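Local coordinates for pngf-ii (Elizabethkingia meningoseptica, PDB 4R4X), which probably hydrolyses the bond between asparagine and N-linked glycans, releasing sugar chains from glycoproteins, as a peptide:N-glycosidase related to PNGase F, at residues A[417-428]-A[526-537]. Residues are numbered along the deposited sequence; the frame is centred on the assembly and turned at random.
Sequences KNAQLRYITTGH and SFWNVSGVLLGQ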
ATOM      1  N   LYS A 417      21.213  15.190  10.352  1.00 15.20           N
ATOM      2  CA  LYS A 417      21.184  14.242  11.451  1.00 16.21           C
ATOM      3  C   LYS A 417      20.651  12.882  10.969  1.00 15.80           C
ATOM      4  O   LYS A 417      19.757  12.821  10.128  1.00 14.86           O
ATOM      5  CB  LYS A 417      20.306  14.777  12.591  1.00 17.31           C
ATOM      6  CG  LYS A 417      20.018  13.770  13.687  1.00 18.80           C
ATOM      7  CD  LYS A 417      19.271  14.374  14.850  1.00 20.56           C
ATOM      8  CE  LYS A 417      19.011  13.352  15.942  1.00 22.06           C
ATOM      9  NZ  LYS A 417      18.133  13.932  16.988  1.00 22.91           N
ATOM     10  N   ASN A 418      21.186  11.809  11.532  1.00 15.64           N
ATOM     11  CA  ASN A 418      20.765  10.437  11.206  1.00 16.33           C
ATOM     12  C   ASN A 418      20.740  10.169   9.708  1.00 16.08           C
ATOM     13  O   ASN A 418      19.779   9.630   9.180  1.00 16.92           O
ATOM     14  CB  ASN A 418      19.428  10.109  11.871  1.00 17.19           C
ATOM     15  CG  ASN A 418      19.534  10.024  13.380  1.00 19.24           C
ATOM     16  OD1 ASN A 418      20.601   9.731  13.930  1.00 20.24           O
ATOM     17  ND2 ASN A 418      18.438  10.293  14.063  1.00 20.70           N
ATOM     18  N   ALA A 419      21.820  10.524   9.019  1.00 15.03           N
ATOM     19  CA  ALA A 419      21.910  10.279   7.598  1.00 14.95           C
ATOM     20  C   ALA A 419      21.891   8.775   7.315  1.00 14.78           C
ATOM     21  O   ALA A 419      22.475   7.990   8.042  1.00 14.90           O
ATOM     22  CB  ALA A 419      23.184  10.873   7.021  1.00 14.99           C
ATOM     23  N   GLN A 420      21.258   8.403   6.219  1.00 14.35           N
ATOM     24  CA  GLN A 420      21.199   7.010   5.805  1.00 14.83           C
ATOM     25  C   GLN A 420      21.330   6.942   4.300  1.00 13.76           C
ATOM     26  O   GLN A 420      20.915   7.876   3.598  1.00 13.76           O
ATOM     27  CB  GLN A 420      19.860   6.383   6.180  1.00 16.26           C
ATOM     28  CG  GLN A 420      19.553   6.328   7.663  1.00 17.67           C
ATOM     29  CD  GLN A 420      18.113   5.937   7.887  1.00 20.51           C
ATOM     30  OE1 GLN A 420      17.448   5.445   6.987  1.00 21.48           O
ATOM     31  NE2 GLN A 420      17.625   6.164   9.090  1.00 24.00           N
ATOM     32  N   LEU A 421      21.879   5.832   3.806  1.00 13.08           N
ATOM     33  CA  LEU A 421      21.816   5.537   2.397  1.00 12.86           C
ATOM     34  C   LEU A 421      20.788   4.443   2.199  1.00 12.24           C
ATOM     35  O   LEU A 421      20.959   3.333   2.706  1.00 12.25           O
ATOM     36  CB  LEU A 421      23.170   5.086   1.847  1.00 13.39           C
ATOM     37  CG  LEU A 421      23.204   4.870   0.328  1.00 13.81           C
ATOM     38  CD1 LEU A 421      23.010   6.175  -0.422  1.00 14.07           C
ATOM     39  CD2 LEU A 421      24.508   4.222  -0.120  1.00 14.05           C
ATOM     40  N   ARG A 422      19.710   4.784   1.499  1.00 11.52           N
ATOM     41  CA  ARG A 422      18.713   3.808   1.056  1.00 12.01           C
ATOM     42  C   ARG A 422      19.299   3.155  -0.167  1.00 11.96           C
ATOM     43  O   ARG A 422      19.480   3.811  -1.194  1.00 11.54           O
ATOM     44  CB  ARG A 422      17.396   4.498   0.715  1.00 12.08           C
ATOM     45  CG  ARG A 422      16.276   3.588   0.199  1.00 12.72           C
ATOM     46  CD  ARG A 422      15.091   4.454  -0.196  1.00 13.47           C
ATOM     47  NE  ARG A 422      13.933   3.724  -0.715  1.00 13.47           N
ATOM     48  CZ  ARG A 422      13.681   3.481  -2.001  1.00 12.94           C
ATOM     49  NH1 ARG A 422      12.567   2.852  -2.329  1.00 13.47           N
ATOM     50  NH2 ARG A 422      14.520   3.848  -2.956  1.00 13.67           N
ATOM     51  N   TYR A 423      19.609   1.872  -0.048  1.00 12.28           N
ATOM     52  CA  TYR A 423      20.453   1.184  -1.013  1.00 11.79           C
ATOM     53  C   TYR A 423      19.759  -0.082  -1.499  1.00 11.62           C
ATOM     54  O   TYR A 423      19.426  -0.969  -0.698  1.00 11.51           O
ATOM     55  CB  TYR A 423      21.786   0.828  -0.370  1.00 11.74           C
ATOM     56  CG  TYR A 423      22.792   0.133  -1.265  1.00 11.94           C
ATOM     57  CD1 TYR A 423      23.406   0.810  -2.313  1.00 12.80           C
ATOM     58  CD2 TYR A 423      23.175  -1.186  -1.029  1.00 12.04           C
ATOM     59  CE1 TYR A 423      24.352   0.186  -3.118  1.00 13.37           C
ATOM     60  CE2 TYR A 423      24.147  -1.805  -1.804  1.00 12.53           C
ATOM     61  CZ  TYR A 423      24.728  -1.116  -2.850  1.00 13.05           C
ATOM     62  OH  TYR A 423      25.653  -1.721  -3.668  1.00 14.66           O
ATOM     63  N   ILE A 424      19.497  -0.116  -2.798  1.00 11.43           N
ATOM     64  CA  ILE A 424      18.893  -1.277  -3.467  1.00 11.40           C
ATOM     65  C   ILE A 424      19.926  -1.898  -4.377  1.00 11.19           C
ATOM     66  O   ILE A 424      20.425  -1.243  -5.280  1.00 11.33           O
ATOM     67  CB  ILE A 424      17.652  -0.890  -4.287  1.00 11.73           C
ATOM     68  CG1 ILE A 424      16.660  -0.148  -3.404  1.00 12.22           C
ATOM     69  CG2 ILE A 424      16.979  -2.134  -4.880  1.00 11.82           C
ATOM     70  CD1 ILE A 424      15.441   0.384  -4.138  1.00 12.90           C
ATOM     71  N   THR A 425      20.244  -3.163  -4.149  1.00 10.84           N
ATOM     72  CA  THR A 425      21.242  -3.845  -4.957  1.00 10.96           C
ATOM     73  C   THR A 425      20.783  -5.218  -5.414  1.00 10.94           C
ATOM     74  O   THR A 425      20.244  -5.994  -4.602  1.00 10.19           O
ATOM     75  CB  THR A 425      22.603  -3.982  -4.227  1.00 11.39           C
ATOM     76  OG1 THR A 425      23.518  -4.682  -5.079  1.00 11.68           O
ATOM     77  CG2 THR A 425      22.463  -4.734  -2.868  1.00 11.65           C
ATOM     78  N   THR A 426      21.014  -5.499  -6.701  1.00 10.66           N
ATOM     79  CA  THR A 426      20.876  -6.847  -7.253  1.00 11.22           C
ATOM     80  C   THR A 426      22.003  -7.161  -8.233  1.00 11.93           C
ATOM     81  O   THR A 426      22.465  -6.295  -8.975  1.00 11.85           O
ATOM     82  CB  THR A 426      19.508  -7.087  -7.920  1.00 11.47           C
ATOM     83  OG1 THR A 426      19.286  -6.175  -9.002  1.00 11.80           O
ATOM     84  CG2 THR A 426      18.400  -6.951  -6.909  1.00 11.58           C
ATOM     85  N   GLY A 427      22.437  -8.414  -8.194  1.00 11.98           N
ATOM     86  CA  GLY A 427      23.516  -8.910  -8.985  1.00 12.37           C
ATOM     87  C   GLY A 427      22.963  -9.748 -10.119  1.00 12.19           C
ATOM     88  O   GLY A 427      21.961 -10.465  -9.957  1.00 11.85           O
ATOM     89  N   HIS A 428      23.603  -9.620 -11.278  1.00 12.39           N
ATOM     90  CA  HIS A 428      23.145 -10.258 -12.526  1.00 12.47           C
ATOM     91  C   HIS A 428      24.293 -10.859 -13.327  1.00 12.69           C
ATOM     92  O   HIS A 428      25.461 -10.518 -13.115  1.00 12.80           O
ATOM     93  CB  HIS A 428      22.398  -9.234 -13.376  1.00 12.94           C
ATOM     94  CG  HIS A 428      21.251  -8.620 -12.657  1.00 12.84           C
ATOM     95  ND1 HIS A 428      20.003  -9.191 -12.643  1.00 13.43           N
ATOM     96  CD2 HIS A 428      21.191  -7.559 -11.816  1.00 12.65           C
ATOM     97  CE1 HIS A 428      19.208  -8.488 -11.860  1.00 12.91           C
ATOM     98  NE2 HIS A 428      19.906  -7.496 -11.341  1.00 12.67           N
ATOM     99  N   SER A 526      28.534 -10.165 -16.284  1.00 16.21           N
ATOM    100  CA  SER A 526      27.967  -9.834 -14.992  1.00 15.34           C
ATOM    101  C   SER A 526      27.788  -8.298 -14.856  1.00 14.76           C
ATOM    102  O   SER A 526      28.536  -7.496 -15.432  1.00 14.49           O
ATOM    103  CB  SER A 526      28.824 -10.407 -13.858  1.00 15.03           C
ATOM    104  OG  SER A 526      28.582 -11.806 -13.716  1.00 14.89           O
ATOM    105  N   PHE A 527      26.770  -7.902 -14.104  1.00 13.93           N
ATOM    106  CA  PHE A 527      26.473  -6.493 -13.882  1.00 13.90           C
ATOM    107  C   PHE A 527      25.621  -6.301 -12.650  1.00 12.77           C
ATOM    108  O   PHE A 527      25.001  -7.255 -12.154  1.00 12.85           O
ATOM    109  CB  PHE A 527      25.809  -5.851 -15.115  1.00 14.33           C
ATOM    110  CG  PHE A 527      24.518  -6.507 -15.534  1.00 15.60           C
ATOM    111  CD1 PHE A 527      23.294  -6.037 -15.071  1.00 15.35           C
ATOM    112  CD2 PHE A 527      24.528  -7.548 -16.451  1.00 16.61           C
ATOM    113  CE1 PHE A 527      22.101  -6.623 -15.482  1.00 17.05           C
ATOM    114  CE2 PHE A 527      23.342  -8.133 -16.866  1.00 16.61           C
ATOM    115  CZ  PHE A 527      22.127  -7.676 -16.375  1.00 17.26           C
ATOM    116  N   TRP A 528      25.647  -5.082 -12.106  1.00 12.34           N
ATOM    117  CA  TRP A 528      25.003  -4.810 -10.809  1.00 11.70           C
ATOM    118  C   TRP A 528      24.082  -3.598 -10.902  1.00 11.54           C
ATOM    119  O   TRP A 528      24.539  -2.494 -11.206  1.00 11.69           O
ATOM    120  CB  TRP A 528      26.055  -4.618  -9.718  1.00 11.85           C
ATOM    121  CG  TRP A 528      26.672  -5.918  -9.338  1.00 12.04           C
ATOM    122  CD1 TRP A 528      27.632  -6.604 -10.026  1.00 12.17           C
ATOM    123  CD2 TRP A 528      26.296  -6.744  -8.241  1.00 11.89           C
ATOM    124  NE1 TRP A 528      27.886  -7.804  -9.406  1.00 12.64           N
ATOM    125  CE2 TRP A 528      27.088  -7.905  -8.298  1.00 12.22           C
ATOM    126  CE3 TRP A 528      25.390  -6.600  -7.186  1.00 11.84           C
ATOM    127  CZ2 TRP A 528      27.000  -8.915  -7.337  1.00 12.50           C
ATOM    128  CZ3 TRP A 528      25.300  -7.608  -6.246  1.00 11.85           C
ATOM    129  CH2 TRP A 528      26.078  -8.748  -6.330  1.00 12.01           C
ATOM    130  N   ASN A 529      22.790  -3.826 -10.658  1.00 11.39           N
ATOM    131  CA  ASN A 529      21.786  -2.775 -10.591  1.00 11.78           C
ATOM    132  C   ASN A 529      21.741  -2.241  -9.166  1.00 12.35           C
ATOM    133  O   ASN A 529      21.236  -2.927  -8.255  1.00 12.50           O
ATOM    134  CB  ASN A 529      20.407  -3.313 -10.958  1.00 12.87           C
ATOM    135  CG  ASN A 529      20.245  -3.601 -12.430  1.00 13.09           C
ATOM    136  OD1 ASN A 529      20.670  -2.841 -13.290  1.00 13.42           O
ATOM    137  ND2 ASN A 529      19.546  -4.677 -12.720  1.00 14.16           N
ATOM    138  N   VAL A 530      22.283  -1.039  -8.961  1.00 12.44           N
ATOM    139  CA  VAL A 530      22.363  -0.450  -7.634  1.00 12.87           C
ATOM    140  C   VAL A 530      21.829   0.984  -7.646  1.00 12.91           C
ATOM    141  O   VAL A 530      22.131   1.796  -8.541  1.00 13.27           O
ATOM    142  CB  VAL A 530      23.790  -0.531  -7.027  1.00 13.15           C
ATOM    143  CG1 VAL A 530      24.359  -1.942  -7.143  1.00 13.22           C
ATOM    144  CG2 VAL A 530      24.743   0.431  -7.698  1.00 13.71           C
ATOM    145  N   SER A 531      20.972   1.276  -6.677  1.00 13.44           N
ATOM    146  CA  SER A 531      20.549   2.654  -6.448  1.00 13.87           C
ATOM    147  C   SER A 531      20.754   3.079  -5.001  1.00 13.49           C
ATOM    148  O   SER A 531      20.686   2.277  -4.053  1.00 13.36           O
ATOM    149  CB  SER A 531      19.106   2.881  -6.904  1.00 13.95           C
ATOM    150  OG  SER A 531      18.206   2.369  -5.966  1.00 15.47           O
ATOM    151  N   GLY A 532      21.013   4.373  -4.853  1.00 13.40           N
ATOM    152  CA  GLY A 532      21.286   4.982  -3.573  1.00 13.42           C
ATOM    153  C   GLY A 532      20.622   6.321  -3.450  1.00 13.63           C
ATOM    154  O   GLY A 532      20.803   7.194  -4.300  1.00 13.46           O
ATOM    155  N   VAL A 533      19.801   6.458  -2.421  1.00 13.13           N
ATOM    156  CA  VAL A 533      19.167   7.701  -2.096  1.00 13.25           C
ATOM    157  C   VAL A 533      19.621   8.087  -0.693  1.00 12.95           C
ATOM    158  O   VAL A 533      19.539   7.290   0.238  1.00 12.74           O
ATOM    159  CB  VAL A 533      17.636   7.559  -2.148  1.00 13.47           C
ATOM    160  CG1 VAL A 533      16.960   8.830  -1.707  1.00 13.79           C
ATOM    161  CG2 VAL A 533      17.208   7.215  -3.567  1.00 14.14           C
ATOM    162  N   LEU A 534      20.105   9.311  -0.551  1.00 13.09           N
ATOM    163  CA  LEU A 534      20.503   9.838   0.747  1.00 12.99           C
ATOM    164  C   LEU A 534      19.307  10.394   1.508  1.00 13.21           C
ATOM    165  O   LEU A 534      18.555  11.177   0.972  1.00 13.40           O
ATOM    166  CB  LEU A 534      21.568  10.917   0.565  1.00 13.92           C
ATOM    167  CG  LEU A 534      22.074  11.569   1.849  1.00 14.47           C
ATOM    168  CD1 LEU A 534      22.792  10.559   2.712  1.00 15.04           C
ATOM    169  CD2 LEU A 534      23.015  12.729   1.519  1.00 14.86           C
ATOM    170  N   LEU A 535      19.137   9.950   2.752  1.00 12.23           N
ATOM    171  CA  LEU A 535      18.053  10.373   3.613  1.00 12.33           C
ATOM    172  C   LEU A 535      18.675  11.027   4.833  1.00 12.77           C
ATOM    173  O   LEU A 535      19.795  10.710   5.212  1.00 12.82           O
ATOM    174  CB  LEU A 535      17.228   9.193   4.082  1.00 11.76           C
ATOM    175  CG  LEU A 535      16.800   8.193   2.998  1.00 11.70           C
ATOM    176  CD1 LEU A 535      16.234   6.955   3.664  1.00 12.78           C
ATOM    177  CD2 LEU A 535      15.781   8.786   2.055  1.00 12.02           C
ATOM    178  N   GLY A 536      17.963  11.966   5.415  1.00 12.99           N
ATOM    179  CA  GLY A 536      18.414  12.564   6.667  1.00 13.48           C
ATOM    180  C   GLY A 536      17.433  13.574   7.214  1.00 14.01           C
ATOM    181  O   GLY A 536      16.425  13.916   6.577  1.00 13.29           O
ATOM    182  N   GLN A 537      17.739  14.074   8.403  1.00 15.38           N
ATOM    183  CA  GLN A 537      16.868  15.042   9.050  1.00 16.69           C
ATOM    184  C   GLN A 537      17.614  16.342   9.222  1.00 17.17           C
ATOM    185  O   GLN A 537      18.635  16.396   9.929  1.00 17.49           O
ATOM    186  CB  GLN A 537      16.390  14.512  10.394  1.00 18.13           C
ATOM    187  CG  GLN A 537      15.435  15.472  11.068  1.00 20.07           C
ATOM    188  CD  GLN A 537      15.074  15.047  12.473  1.00 22.38           C
ATOM    189  OE1 GLN A 537      15.552  14.042  12.983  1.00 23.31           O
ATOM    190  NE2 GLN A 537      14.235  15.832  13.108  1.00 25.23           N
TER
HETATM  191  O   HOH W   1      16.191  11.706  12.493  1.00 23.83           O
HETATM  192  O   HOH W   2      17.445   3.486  -3.182  1.00 15.72           O
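Phe527 holds CG between its backbone N and carbonyl carbon (chi1 59°), which lays its ring against His428. There CB of His428 sits over one ring face, 3.5 Å from the Phe527 centroid. The two rings are nearly parallel but slid apart, so they barely overlap. Thr426 turns OG1 into the same kind of position (chi1 60°), and OG1 hydrogen-bonds NE2 of His428 at 2.8 Å, which limits rotation of the imidazole. On the other sheet face, Trp528 covers Gly427 in a CH-pi contact, with CA of Gly427 3.4 Å from the centroid of the six-membered ring of Trp528. OG1 of Thr425 meets the edge of the same indole, 3.4 Å from CE3 of Trp528, and also hydrogen-bonds OD1 of Asn442.

Strands 419-428 and 527-537 are antiparallel neighbours. From Gln420-Leu535 to His428-Phe527, hydrogen-bonded and non-hydrogen-bonded pairs take turns. A beta bulge between Lys417 and Gln420 shifts the register by one, and Lys417 pairs with Gln537 on its far side. Several CA-H groups also approach carbonyl oxygens, such as CA of Gly532 at 3.2 Å from O of Arg422. The sheet continues through strand 493-504 beside 419-428 and strand 378-384 beside 527-537.

Mid-strand, a water donates to O of Arg422 at 2.9 Å and to OG of Ser531 at 3.1 Å. OE1 of Glu298 hydrogen-bonds OG of Ser531. The Glu334 carboxylate forms a salt bridge with Arg422 and probably stabilises its positive charge, and O of Glu298 takes a hydrogen bond from NH2 of Arg422. The water thus bridges the two strands, with only a weak link to the guanidinium.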